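Local structure of TrwG component of type IV secretion system (Bartonella birtlesii, 4JF8) at residues R46-N50 with L159-F164; Y52-E57 with V166-T171; Y68-A72 with F83-Y87; L97-R102 with Q125-S129. The protein is a VirB8-family component of a type IV secretion system, present here as its NTF2-like domain, and probably takes part in assembling the secretion channel at the inner membrane. One frame throughout, in Å; residues are numbered along the deposited sequence. Where two conformers were deposited one is given.

Interaction 1: R46-N50 with L159-F164; sequences RYWLN and LNPLGF. With EDO (1,2-ethanediol), chain D.
Trp48 and Phe164 are the closest backbone pair here, their CA atoms 7.3 Å apart: 46-50 is a turn and a bit of helix 42-57, while 159-164 leaves helix 154-159, makes a type I turn from Asn160 to Gly163 and enters strand 164-173. No hydrogen bond links the two segments; the side chains do the joining. The helix points Trp48 CB at the middle of the Phe164 ring, 3.4 Å from the centroid and 8° off its normal, a clear CH-pi contact. From there chi1 of -70° sends the indole along the loop toward Pro161, where Trp48 CZ2 lies 4.0 Å from Pro161 CD. The indole and phenyl planes are only 24° apart, but the rings are displaced past each other's rims. Leu49 CD2 reaches the edge of the phenyl ring, 4.1 Å from Phe164 CZ, and Tyr47 CD2 covers the indole face away from Phe164. Asn160 braces the loop: its ND2 donates to Phe164 O at 3.0 Å, and Phe164 N returns a weak bond to its OD1. Trp48 NE1 donates a hydrogen bond to O2 of an ethanediol (2.9 Å), and Trp48 of the second subunit binds the same molecule. Tyr47 OH is hydrogen-bonded to Tyr47 of that subunit. With rings and CH groups on its faces and its N-H used at the edge, Trp48 belongs both to its own core and to the interface with the second subunit.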
loop_
_atom_site.group_PDB
_atom_site.type_symbol
_atom_site.label_atom_id
_atom_site.label_comp_id
_atom_site.label_asym_id
_atom_site.label_seq_id
_atom_site.Cartn_x
_atom_site.Cartn_y
_atom_site.Cartn_z
ATOM N N ARG A 46 10.646 -3.696 9.344
ATOM C CA ARG A 46 11.099 -2.895 8.199
ATOM C C ARG A 46 9.965 -2.646 7.208
ATOM O O ARG A 46 9.859 -1.556 6.666
ATOM C CB ARG A 46 12.291 -3.539 7.487
ATOM C CG ARG A 46 13.608 -3.379 8.235
ATOM C CD ARG A 46 14.751 -3.990 7.462
ATOM N NE ARG A 46 16.025 -3.498 7.977
ATOM C CZ ARG A 46 17.197 -4.114 7.864
ATOM N NH1 ARG A 46 17.305 -5.292 7.257
ATOM N NH2 ARG A 46 18.268 -3.542 8.390
ATOM N N TYR A 47 9.110 -3.645 6.982
ATOM C CA TYR A 47 7.956 -3.465 6.094
ATOM C C TYR A 47 7.099 -2.297 6.576
ATOM O O TYR A 47 6.766 -1.392 5.784
ATOM C CB TYR A 47 7.124 -4.742 6.029
ATOM C CG TYR A 47 5.835 -4.580 5.265
ATOM C CD1 TYR A 47 5.821 -4.633 3.885
ATOM C CD2 TYR A 47 4.629 -4.299 5.920
ATOM C CE1 TYR A 47 4.646 -4.466 3.165
ATOM C CE2 TYR A 47 3.447 -4.123 5.212
ATOM C CZ TYR A 47 3.472 -4.193 3.833
ATOM O OH TYR A 47 2.317 -4.009 3.102
ATOM N N TRP A 48 6.730 -2.300 7.850
ATOM C CA TRP A 48 5.865 -1.249 8.391
ATOM C C TRP A 48 6.540 0.117 8.462
ATOM O O TRP A 48 5.926 1.136 8.129
ATOM C CB TRP A 48 5.253 -1.656 9.741
ATOM C CG TRP A 48 4.250 -2.740 9.531
ATOM C CD1 TRP A 48 4.388 -4.062 9.856
ATOM C CD2 TRP A 48 2.983 -2.614 8.879
ATOM N NE1 TRP A 48 3.283 -4.759 9.439
ATOM C CE2 TRP A 48 2.408 -3.899 8.826
ATOM C CE3 TRP A 48 2.294 -1.541 8.301
ATOM C CZ2 TRP A 48 1.159 -4.124 8.222
ATOM C CZ3 TRP A 48 1.063 -1.777 7.733
ATOM C CH2 TRP A 48 0.514 -3.050 7.696
ATOM N N LEU A 49 7.809 0.139 8.859
ATOM C CA LEU A 49 8.561 1.385 8.905
ATOM C C LEU A 49 8.708 1.998 7.525
ATOM O O LEU A 49 8.597 3.213 7.368
ATOM C CB LEU A 49 9.935 1.145 9.529
ATOM C CG LEU A 49 9.873 0.810 11.034
ATOM C CD1 LEU A 49 11.162 0.122 11.487
ATOM C CD2 LEU A 49 9.552 2.024 11.903
ATOM N N ASN A 50 9.000 1.160 6.543
ATOM C CA ASN A 50 9.096 1.615 5.165
ATOM C C ASN A 50 7.761 2.191 4.685
ATOM O O ASN A 50 7.707 3.276 4.085
ATOM C CB ASN A 50 9.540 0.443 4.281
ATOM C CG ASN A 50 9.786 0.837 2.854
ATOM O OD1 ASN A 50 10.656 1.669 2.582
ATOM N ND2 ASN A 50 9.072 0.207 1.918
ATOM N N LEU A 159 -6.320 -3.092 7.096
ATOM C CA LEU A 159 -5.172 -2.316 6.639
ATOM C C LEU A 159 -4.058 -2.216 7.667
ATOM O O LEU A 159 -2.976 -1.742 7.367
ATOM C CB LEU A 159 -5.612 -0.904 6.206
ATOM C CG LEU A 159 -6.527 -0.868 4.983
ATOM C CD1 LEU A 159 -7.110 0.530 4.770
ATOM C CD2 LEU A 159 -5.765 -1.354 3.777
ATOM N N ASN A 160 -4.328 -2.652 8.903
ATOM C CA ASN A 160 -3.304 -2.611 9.949
ATOM C C ASN A 160 -3.455 -3.819 10.873
ATOM O O ASN A 160 -3.824 -3.684 12.034
ATOM C CB ASN A 160 -3.386 -1.305 10.732
ATOM C CG ASN A 160 -2.240 -1.133 11.711
ATOM O OD1 ASN A 160 -1.231 -1.823 11.640
ATOM N ND2 ASN A 160 -2.379 -0.191 12.603
ATOM N N PRO A 161 -3.179 -5.015 10.350
ATOM C CA PRO A 161 -3.572 -6.271 11.014
ATOM C C PRO A 161 -2.963 -6.467 12.399
ATOM O O PRO A 161 -3.606 -7.076 13.243
ATOM C CB PRO A 161 -3.090 -7.354 10.033
ATOM C CG PRO A 161 -2.048 -6.669 9.188
ATOM C CD PRO A 161 -2.581 -5.276 9.038
ATOM N N LEU A 162 -1.741 -5.979 12.610
ATOM C CA LEU A 162 -1.007 -6.165 13.848
ATOM C C LEU A 162 -1.125 -5.000 14.794
ATOM O O LEU A 162 -0.571 -5.042 15.899
ATOM C CB LEU A 162 0.460 -6.430 13.535
ATOM C CG LEU A 162 0.769 -7.544 12.536
ATOM C CD1 LEU A 162 2.268 -7.635 12.338
ATOM C CD2 LEU A 162 0.196 -8.864 12.989
ATOM N N GLY A 163 -1.795 -3.938 14.376
ATOM C CA GLY A 163 -1.851 -2.733 15.187
ATOM C C GLY A 163 -0.524 -2.027 15.280
ATOM O O GLY A 163 -0.169 -1.508 16.339
ATOM N N PHE A 164 0.226 -1.995 14.182
ATOM C CA PHE A 164 1.417 -1.162 14.136
ATOM C C PHE A 164 1.044 0.285 14.413
ATOM O O PHE A 164 0.115 0.808 13.826
ATOM C CB PHE A 164 2.065 -1.273 12.752
ATOM C CG PHE A 164 3.281 -0.389 12.561
ATOM C CD1 PHE A 164 4.519 -0.756 13.072
ATOM C CD2 PHE A 164 3.193 0.787 11.843
ATOM C CE1 PHE A 164 5.643 0.037 12.880
ATOM C CE2 PHE A 164 4.307 1.568 11.662
ATOM C CZ PHE A 164 5.525 1.184 12.167
HETATM C C1 EDO D . 1.542 -7.884 7.141
HETATM O O1 EDO D . 1.446 -9.298 7.356
HETATM C C2 EDO D . 2.986 -7.479 7.367
HETATM O O2 EDO D . 3.229 -7.581 8.777
#

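Interaction 2: Y52-E57 with V166-T171; sequences YVLNRE and VTSYRT. With EDO (1,2-ethanediol), chain C.
The concave face of the NTF2-like sheet, where the long first helix lies against the last strand, is the setting: helix 52-57 crosses strand 166-171 at -62°, their axes 11.8 Å apart at closest approach. Tyr169 is the centre of the contact. With CG anti to the backbone N (chi1 -176°), its ring reaches in between three helix residues. The edge of Tyr52 points toward its face in an offset edge-to-face pair, CE2 of Tyr52 lying 3.5 Å from CD1 of Tyr169. Arg56 is extended and runs past the same ring in the opposite direction; its guanidinium lies 27° from the ring plane, with CZ of Arg56 3.3 Å from CD2 of Tyr169. The hydroxyl of Tyr169 donates to Glu57 OE2 at 2.7 Å, on the anti side of a carboxylate almost coplanar with the ring. Val166 sets CG2 squarely over the Tyr52 ring, 3.5 Å from its centroid. The guanidinium is held flat as well: Arg56 NH1 donates in its own plane to Tyr52 OH at 2.9 Å, and that hydroxyl also bonds Ser75. Water 1 carries Arg56 NH2 to Tyr169 O, while water 2 links Glu57 OE1 and Thr171 OG1, so the carboxylate has partners at both oxygens. Around this core, Val53 and Tyr169 pack on Ile143 of strand 137-147, Glu57 and Thr171 meet Phe122 of strand 117-128, and helices 64-73 and 77-85 close over Tyr52 and Arg56 through Thr71 and Val79.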
loop_
_atom_site.group_PDB
_atom_site.type_symbol
_atom_site.label_atom_id
_atom_site.label_comp_id
_atom_site.label_asym_id
_atom_site.label_seq_id
_atom_site.Cartn_x
_atom_site.Cartn_y
_atom_site.Cartn_z
ATOM N N TYR A 52 5.455 3.429 6.445
ATOM C CA TYR A 52 5.200 4.667 7.146
ATOM C C TYR A 52 5.952 5.850 6.544
ATOM O O TYR A 52 5.349 6.885 6.246
ATOM C CB TYR A 52 5.536 4.530 8.640
ATOM C CG TYR A 52 4.995 5.691 9.451
ATOM C CD1 TYR A 52 3.648 5.713 9.810
ATOM C CD2 TYR A 52 5.786 6.797 9.786
ATOM C CE1 TYR A 52 3.103 6.774 10.514
ATOM C CE2 TYR A 52 5.248 7.857 10.492
ATOM C CZ TYR A 52 3.906 7.851 10.833
ATOM O OH TYR A 52 3.398 8.919 11.573
ATOM N N VAL A 53 7.254 5.700 6.358
ATOM C CA VAL A 53 8.051 6.796 5.847
ATOM C C VAL A 53 7.618 7.154 4.430
ATOM O O VAL A 53 7.488 8.332 4.090
ATOM C CB VAL A 53 9.564 6.502 5.949
ATOM C CG1 VAL A 53 10.360 7.580 5.223
ATOM C CG2 VAL A 53 9.995 6.447 7.414
ATOM N N LEU A 54 7.390 6.156 3.586
ATOM C CA LEU A 54 6.984 6.451 2.214
ATOM C C LEU A 54 5.648 7.178 2.207
ATOM O O LEU A 54 5.452 8.129 1.437
ATOM C CB LEU A 54 6.889 5.176 1.373
ATOM C CG LEU A 54 8.231 4.535 1.006
ATOM C CD1 LEU A 54 7.992 3.247 0.240
ATOM C CD2 LEU A 54 9.082 5.499 0.182
ATOM N N ASN A 55 4.695 6.736 3.008
ATOM C CA ASN A 55 3.366 7.354 2.957
ATOM C C ASN A 55 3.334 8.723 3.614
ATOM O O ASN A 55 2.572 9.583 3.176
ATOM C CB ASN A 55 2.298 6.426 3.526
ATOM C CG ASN A 55 1.881 5.380 2.536
ATOM O OD1 ASN A 55 0.999 5.621 1.709
ATOM N ND2 ASN A 55 2.477 4.214 2.605
ATOM N N ARG A 56 4.168 8.947 4.610
ATOM C CA ARG A 56 4.153 10.218 5.336
ATOM C C ARG A 56 4.936 11.304 4.610
ATOM O O ARG A 56 4.517 12.463 4.580
ATOM C CB ARG A 56 4.693 10.033 6.756
ATOM C CG ARG A 56 4.712 11.341 7.531
ATOM C CD ARG A 56 4.825 11.173 9.009
ATOM N NE ARG A 56 5.010 12.451 9.697
ATOM C CZ ARG A 56 4.796 12.666 10.988
ATOM N NH1 ARG A 56 4.295 11.717 11.777
ATOM N NH2 ARG A 56 5.053 13.864 11.504
ATOM N N GLU A 57 6.073 10.929 4.039
ATOM C CA GLU A 57 6.981 11.918 3.464
ATOM C C GLU A 57 6.714 12.194 1.984
ATOM O O GLU A 57 7.072 13.244 1.471
ATOM C CB GLU A 57 8.448 11.487 3.664
ATOM C CG GLU A 57 8.887 11.371 5.118
ATOM C CD GLU A 57 8.815 12.677 5.884
ATOM O OE1 GLU A 57 8.951 13.766 5.275
ATOM O OE2 GLU A 57 8.626 12.611 7.113
ATOM N N VAL A 166 3.061 4.105 15.151
ATOM C CA VAL A 166 4.186 5.007 15.375
ATOM C C VAL A 166 3.823 5.869 16.574
ATOM O O VAL A 166 2.799 6.582 16.565
ATOM C CB VAL A 166 4.488 5.829 14.131
ATOM C CG1 VAL A 166 5.464 6.967 14.435
ATOM C CG2 VAL A 166 5.017 4.933 13.029
ATOM N N THR A 167 4.679 5.807 17.605
ATOM C CA THR A 167 4.452 6.506 18.872
ATOM C C THR A 167 5.245 7.799 18.967
ATOM O O THR A 167 4.930 8.657 19.791
ATOM C CB THR A 167 4.831 5.610 20.060
ATOM O OG1 THR A 167 6.216 5.251 19.931
ATOM C CG2 THR A 167 3.945 4.364 20.087
ATOM N N SER A 168 6.274 7.932 18.134
ATOM C CA SER A 168 7.039 9.178 18.013
ATOM C C SER A 168 7.680 9.218 16.643
ATOM O O SER A 168 8.083 8.194 16.124
ATOM C CB SER A 168 8.083 9.319 19.132
ATOM O OG SER A 168 9.091 8.362 19.040
ATOM N N TYR A 169 7.787 10.406 16.070
ATOM C CA TYR A 169 8.364 10.547 14.742
ATOM C C TYR A 169 8.947 11.934 14.589
ATOM O O TYR A 169 8.237 12.918 14.729
ATOM C CB TYR A 169 7.299 10.304 13.678
ATOM C CG TYR A 169 7.813 10.335 12.269
ATOM C CD1 TYR A 169 8.228 9.166 11.647
ATOM C CD2 TYR A 169 7.861 11.508 11.527
ATOM C CE1 TYR A 169 8.673 9.167 10.346
ATOM C CE2 TYR A 169 8.304 11.515 10.232
ATOM C CZ TYR A 169 8.710 10.337 9.638
ATOM O OH TYR A 169 9.155 10.295 8.334
ATOM N N ARG A 170 10.217 11.984 14.237
ATOM C CA ARG A 170 10.855 13.226 13.832
ATOM C C ARG A 170 11.767 12.958 12.663
ATOM O O ARG A 170 12.223 11.821 12.464
ATOM C CB ARG A 170 11.662 13.853 14.978
ATOM C CG ARG A 170 12.777 12.979 15.510
ATOM C CD ARG A 170 13.588 13.663 16.613
ATOM N NE ARG A 170 14.223 14.889 16.139
ATOM C CZ ARG A 170 14.056 16.119 16.630
ATOM N NH1 ARG A 170 13.320 16.367 17.710
ATOM N NH2 ARG A 170 14.688 17.115 16.033
ATOM N N THR A 171 12.044 14.008 11.884
ATOM C CA THR A 171 13.042 13.953 10.806
ATOM C C THR A 171 14.070 15.046 11.029
ATOM O O THR A 171 13.769 16.095 11.604
ATOM C CB THR A 171 12.404 14.102 9.415
ATOM O OG1 THR A 171 11.681 15.329 9.371
ATOM C CG2 THR A 171 11.475 12.962 9.129
HETATM C C1 EDO C . 1.727 12.889 2.344
HETATM O O1 EDO C . 2.540 13.715 3.195
HETATM C C2 EDO C . 0.468 12.478 3.056
HETATM O O2 EDO C . 0.841 11.560 4.041
HETATM O O HOH W 1 5.405 13.311 14.244
HETATM O O HOH W 2 10.589 15.467 6.815
#

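Interaction 3: Y68-A72 with F83-Y87; sequences YDTTA and FYKIY. With EDO (1,2-ethanediol), chain C.
Tyr68 reaches from helix 64-73 into a group of aromatic rings on 83-87. A trans first torsion (chi1 -179°) carries the ring toward 83-87 from a CB that lies near C2 of a bound ethanediol. Farther along, CD1 of Tyr68 meets CE2 of Phe83 at 3.6 Å, the two rings lying obliquely at 45°. The next atom, CE1, touches Phe83 as well and comes to 3.8 Å from CD2 of Tyr87; here the edge of Tyr68 points toward the face of Tyr87, with planes at 82°. CZ packs on CD1 and CE1 of Tyr84, whose ring is near parallel to that of Tyr68 but slid well aside. At the tip, OH of Tyr68 lies 3.1 Å from CD1 of Tyr84 and is hydrogen-bonded to water 3, which donates in turn to the backbone oxygen of Tyr84. One helical turn on, Thr71 sets CG2 over the centre of the Phe83 ring, 3.5 Å from the centroid, while its OG1 is bonded to Asn67 O. Ala72 CB meets the Tyr84 ring at its edge. Tyr87 OH donates to O1 of the ethanediol at 2.6 Å, and the diol also binds backbone oxygens of Asn55 and Arg56. Together Tyr68, Phe83, Tyr84 and Tyr87 form an aromatic cluster, which here joins two successive helices that pack on helix 42-57 of this NTF2-like fold.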
loop_
_atom_site.group_PDB
_atom_site.type_symbol
_atom_site.label_atom_id
_atom_site.label_comp_id
_atom_site.label_asym_id
_atom_site.label_seq_id
_atom_site.Cartn_x
_atom_site.Cartn_y
_atom_site.Cartn_z
ATOM N N TYR A 68 -2.048 9.996 2.992
ATOM C CA TYR A 68 -2.509 10.680 4.192
ATOM C C TYR A 68 -3.262 9.706 5.109
ATOM O O TYR A 68 -3.017 9.626 6.312
ATOM C CB TYR A 68 -3.380 11.866 3.793
ATOM C CG TYR A 68 -3.924 12.686 4.921
ATOM C CD1 TYR A 68 -3.300 13.863 5.318
ATOM C CD2 TYR A 68 -5.103 12.319 5.563
ATOM C CE1 TYR A 68 -3.828 14.634 6.333
ATOM C CE2 TYR A 68 -5.637 13.099 6.583
ATOM C CZ TYR A 68 -4.986 14.244 6.953
ATOM O OH TYR A 68 -5.530 15.039 7.941
ATOM N N ASP A 69 -4.198 8.959 4.534
ATOM C CA ASP A 69 -4.978 8.039 5.349
ATOM C C ASP A 69 -4.126 6.939 5.944
ATOM O O ASP A 69 -4.349 6.519 7.072
ATOM C CB ASP A 69 -6.138 7.449 4.543
ATOM C CG ASP A 69 -7.226 8.467 4.232
ATOM O OD1 ASP A 69 -7.328 9.500 4.922
ATOM O OD2 ASP A 69 -8.021 8.212 3.307
ATOM N N THR A 70 -3.162 6.432 5.180
ATOM C CA THR A 70 -2.278 5.391 5.697
ATOM C C THR A 70 -1.450 5.940 6.854
ATOM O O THR A 70 -1.320 5.308 7.911
ATOM C CB THR A 70 -1.354 4.857 4.590
ATOM O OG1 THR A 70 -2.127 4.248 3.553
ATOM C CG2 THR A 70 -0.364 3.867 5.115
ATOM N N THR A 71 -0.881 7.128 6.655
ATOM C CA THR A 71 -0.099 7.734 7.726
ATOM C C THR A 71 -0.941 7.888 9.001
ATOM O O THR A 71 -0.496 7.531 10.104
ATOM C CB THR A 71 0.468 9.091 7.309
ATOM O OG1 THR A 71 1.280 8.923 6.152
ATOM C CG2 THR A 71 1.324 9.672 8.404
ATOM N N ALA A 72 -2.159 8.383 8.857
ATOM C CA ALA A 72 -3.024 8.564 10.018
ATOM C C ALA A 72 -3.329 7.243 10.714
ATOM O O ALA A 72 -3.287 7.140 11.942
ATOM C CB ALA A 72 -4.309 9.271 9.631
ATOM N N PHE A 83 1.123 15.156 12.670
ATOM C CA PHE A 83 1.095 14.971 11.221
ATOM C C PHE A 83 0.027 15.862 10.574
ATOM O O PHE A 83 0.265 16.508 9.554
ATOM C CB PHE A 83 0.825 13.500 10.900
ATOM C CG PHE A 83 0.518 13.256 9.467
ATOM C CD1 PHE A 83 1.483 13.438 8.488
ATOM C CD2 PHE A 83 -0.743 12.817 9.092
ATOM C CE1 PHE A 83 1.177 13.218 7.164
ATOM C CE2 PHE A 83 -1.047 12.583 7.767
ATOM C CZ PHE A 83 -0.097 12.791 6.801
ATOM N N TYR A 84 -1.145 15.944 11.194
ATOM C CA TYR A 84 -2.257 16.690 10.620
ATOM C C TYR A 84 -1.893 18.146 10.453
ATOM O O TYR A 84 -2.371 18.798 9.513
ATOM C CB TYR A 84 -3.514 16.595 11.486
ATOM C CG TYR A 84 -4.174 15.233 11.570
ATOM C CD1 TYR A 84 -4.006 14.267 10.579
ATOM C CD2 TYR A 84 -5.019 14.922 12.637
ATOM C CE1 TYR A 84 -4.651 13.052 10.656
ATOM C CE2 TYR A 84 -5.654 13.713 12.714
ATOM C CZ TYR A 84 -5.460 12.768 11.729
ATOM O OH TYR A 84 -6.098 11.536 11.840
ATOM N N LYS A 85 -1.052 18.678 11.328
ATOM C CA LYS A 85 -0.692 20.098 11.240
ATOM C C LYS A 85 0.029 20.432 9.938
ATOM O O LYS A 85 -0.080 21.557 9.450
ATOM C CB LYS A 85 0.150 20.523 12.440
ATOM C CG LYS A 85 -0.641 20.556 13.730
ATOM C CD LYS A 85 0.176 21.114 14.878
ATOM C CE LYS A 85 -0.519 20.916 16.214
ATOM N NZ LYS A 85 -2.010 21.021 16.192
ATOM N N ILE A 86 0.725 19.465 9.343
ATOM C CA ILE A 86 1.364 19.682 8.038
ATOM C C ILE A 86 0.327 20.093 6.984
ATOM O O ILE A 86 0.647 20.813 6.040
ATOM C CB ILE A 86 2.117 18.404 7.581
ATOM C CG1 ILE A 86 3.261 18.084 8.556
ATOM C CG2 ILE A 86 2.652 18.541 6.159
ATOM C CD1 ILE A 86 3.927 16.755 8.325
ATOM N N TYR A 87 -0.913 19.619 7.153
ATOM C CA TYR A 87 -2.037 19.839 6.238
ATOM C C TYR A 87 -3.098 20.781 6.795
ATOM O O TYR A 87 -4.251 20.746 6.358
ATOM C CB TYR A 87 -2.624 18.456 5.815
ATOM C CG TYR A 87 -1.590 17.712 4.998
ATOM C CD1 TYR A 87 -1.412 18.028 3.665
ATOM C CD2 TYR A 87 -0.730 16.777 5.566
ATOM C CE1 TYR A 87 -0.439 17.408 2.903
ATOM C CE2 TYR A 87 0.263 16.146 4.810
ATOM C CZ TYR A 87 0.404 16.489 3.471
ATOM O OH TYR A 87 1.383 15.947 2.668
HETATM C C1 EDO C . 1.727 12.889 2.344
HETATM O O1 EDO C . 2.540 13.715 3.195
HETATM C C2 EDO C . 0.468 12.478 3.056
HETATM O O2 EDO C . 0.841 11.560 4.041
HETATM O O HOH W 3 -4.960 17.775 8.394
#

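Interaction 4: L97-R102 with Q125-S129; sequences LSNKAR and QQHDS
Ala101 CB rests beside two flat groups of the facing strand, 3.9 Å from NE2 of the Gln126 amide and 3.5 Å from OD1 of the Asp128 carboxylate. Those groups are joined to each other: Gln126 NE2 donates within its own amide plane to the syn lone pair of Asp128 OD1, at 2.9 Å and 179°. This is the open end of the beta hairpin formed by strands 101-112 and 117-128. Ala101 and Asp128 are an antiparallel non-hydrogen-bonded pair, with CA atoms 4.0 Å apart; Arg102 and His127 are the hydrogen-bonded pair that follows, bonded N to O in both directions. The side chains of these last two go to the other face of the sheet, where Arg102 leads away to salt bridges with Asp60 and Asp62. Before the strand, a type II' turn from Leu97 to Lys100 leaves helix 93-97, and Leu97 CD2 comes to 4.0 Å from NE2 of Gln126. Bent at chi2 and chi4, Lys100 brings NZ to Asn99 OD1, a hydrogen bond of 2.7 Å. Its backbone oxygen ends the ladder: Ser129 N donates to Lys100 O at 2.8 Å from well above the carbonyl plane, and water 4 donates to that same oxygen.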
loop_
_atom_site.group_PDB
_atom_site.type_symbol
_atom_site.label_atom_id
_atom_site.label_comp_id
_atom_site.label_asym_id
_atom_site.label_seq_id
_atom_site.Cartn_x
_atom_site.Cartn_y
_atom_site.Cartn_z
ATOM N N LEU A 97 1.312 23.197 -2.419
ATOM C CA LEU A 97 1.812 22.435 -3.554
ATOM C C LEU A 97 0.723 22.015 -4.529
ATOM O O LEU A 97 1.031 21.818 -5.696
ATOM C CB LEU A 97 2.587 21.203 -3.084
ATOM C CG LEU A 97 3.790 21.492 -2.175
ATOM C CD1 LEU A 97 4.495 20.182 -1.833
ATOM C CD2 LEU A 97 4.747 22.493 -2.820
ATOM N N SER A 98 -0.516 21.858 -4.065
ATOM C CA SER A 98 -1.617 21.467 -4.932
ATOM C C SER A 98 -1.215 20.252 -5.783
ATOM O O SER A 98 -0.637 19.285 -5.292
ATOM C CB SER A 98 -2.028 22.683 -5.782
ATOM O OG SER A 98 -3.167 22.425 -6.581
ATOM N N ASN A 99 -1.508 20.300 -7.073
ATOM C CA ASN A 99 -1.038 19.268 -7.981
ATOM C C ASN A 99 0.114 19.795 -8.817
ATOM O O ASN A 99 0.396 19.257 -9.893
ATOM C CB ASN A 99 -2.164 18.776 -8.885
ATOM C CG ASN A 99 -2.673 19.840 -9.831
ATOM O OD1 ASN A 99 -2.477 21.029 -9.621
ATOM N ND2 ASN A 99 -3.358 19.399 -10.886
ATOM N N LYS A 100 0.807 20.814 -8.313
ATOM C CA LYS A 100 1.850 21.479 -9.081
ATOM C C LYS A 100 3.255 21.098 -8.652
ATOM O O LYS A 100 4.228 21.622 -9.161
ATOM C CB LYS A 100 1.650 22.990 -8.979
ATOM C CG LYS A 100 0.298 23.478 -9.536
ATOM C CD LYS A 100 0.084 23.025 -10.975
ATOM C CE LYS A 100 -1.100 23.722 -11.651
ATOM N NZ LYS A 100 -2.426 23.210 -11.215
ATOM N N ALA A 101 3.375 20.164 -7.715
ATOM C CA ALA A 101 4.682 19.617 -7.355
ATOM C C ALA A 101 4.499 18.278 -6.705
ATOM O O ALA A 101 3.454 18.025 -6.092
ATOM C CB ALA A 101 5.397 20.535 -6.389
ATOM N N ARG A 102 5.539 17.459 -6.827
ATOM C CA ARG A 102 5.638 16.186 -6.121
ATOM C C ARG A 102 6.893 16.249 -5.268
ATOM O O ARG A 102 7.879 16.873 -5.662
ATOM C CB ARG A 102 5.784 15.015 -7.099
ATOM C CG ARG A 102 4.517 14.575 -7.788
ATOM C CD ARG A 102 4.664 13.233 -8.497
ATOM N NE ARG A 102 3.470 12.914 -9.266
ATOM C CZ ARG A 102 3.280 13.336 -10.508
ATOM N NH1 ARG A 102 4.235 14.023 -11.098
ATOM N NH2 ARG A 102 2.168 13.035 -11.161
ATOM N N GLN A 125 13.144 14.777 -2.783
ATOM C CA GLN A 125 13.457 15.720 -3.847
ATOM C C GLN A 125 12.151 16.213 -4.445
ATOM O O GLN A 125 11.266 15.433 -4.827
ATOM C CB GLN A 125 14.337 15.076 -4.907
ATOM C CG GLN A 125 14.857 16.094 -5.910
ATOM C CD GLN A 125 15.974 15.542 -6.767
ATOM O OE1 GLN A 125 15.964 14.360 -7.115
ATOM N NE2 GLN A 125 16.940 16.385 -7.090
ATOM N N GLN A 126 12.033 17.525 -4.536
ATOM C CA GLN A 126 10.818 18.135 -5.063
ATOM C C GLN A 126 10.935 18.337 -6.562
ATOM O O GLN A 126 11.946 18.851 -7.060
ATOM C CB GLN A 126 10.550 19.463 -4.374
ATOM C CG GLN A 126 9.246 20.129 -4.813
ATOM C CD GLN A 126 8.848 21.275 -3.935
ATOM O OE1 GLN A 126 8.963 21.195 -2.716
ATOM N NE2 GLN A 126 8.349 22.338 -4.538
ATOM N N HIS A 127 9.918 17.882 -7.280
ATOM C CA HIS A 127 9.813 18.080 -8.717
ATOM C C HIS A 127 8.589 18.916 -8.964
ATOM O O HIS A 127 7.478 18.444 -8.750
ATOM C CB HIS A 127 9.642 16.755 -9.435
ATOM C CG HIS A 127 10.822 15.857 -9.341
ATOM N ND1 HIS A 127 11.697 15.692 -10.386
ATOM C CD2 HIS A 127 11.279 15.077 -8.335
ATOM C CE1 HIS A 127 12.653 14.854 -10.027
ATOM N NE2 HIS A 127 12.426 14.469 -8.788
ATOM N N ASP A 128 8.766 20.148 -9.424
ATOM C CA ASP A 128 7.624 20.978 -9.769
ATOM C C ASP A 128 7.111 20.519 -11.122
ATOM O O ASP A 128 7.875 20.063 -11.976
ATOM C CB ASP A 128 8.020 22.447 -9.856
ATOM C CG ASP A 128 8.376 23.055 -8.495
ATOM O OD1 ASP A 128 8.144 22.428 -7.463
ATOM O OD2 ASP A 128 8.916 24.181 -8.478
ATOM N N SER A 129 5.813 20.679 -11.317
ATOM C CA SER A 129 5.168 20.278 -12.570
ATOM C C SER A 129 5.737 21.056 -13.748
ATOM O O SER A 129 5.697 20.579 -14.883
ATOM C CB SER A 129 3.642 20.480 -12.493
ATOM O OG SER A 129 3.268 21.802 -12.234
HETATM O O HOH W 4 4.854 23.923 -10.699
#

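Interactions 1 and 2 both pair helix 42-57 with the C-terminal part of the chain, strand 164-173 and the loop before it; their segments adjoin in sequence and their centres are about 12 Å apart. Interaction 3, nested inside both along the chain, joins the next two helices; it touches interaction 2 where Thr71 packs on Asn55 and Arg56, and the two share one ethanediol. Interaction 4 follows interaction 3 in sequence and lies about 28 Å from interaction 1, centre to centre, on the other side of the chain's centre. Interactions 2 and 4 reach the same four-stranded sheet, on which helix 42-57 lies, while interaction 1 alone meets the second subunit.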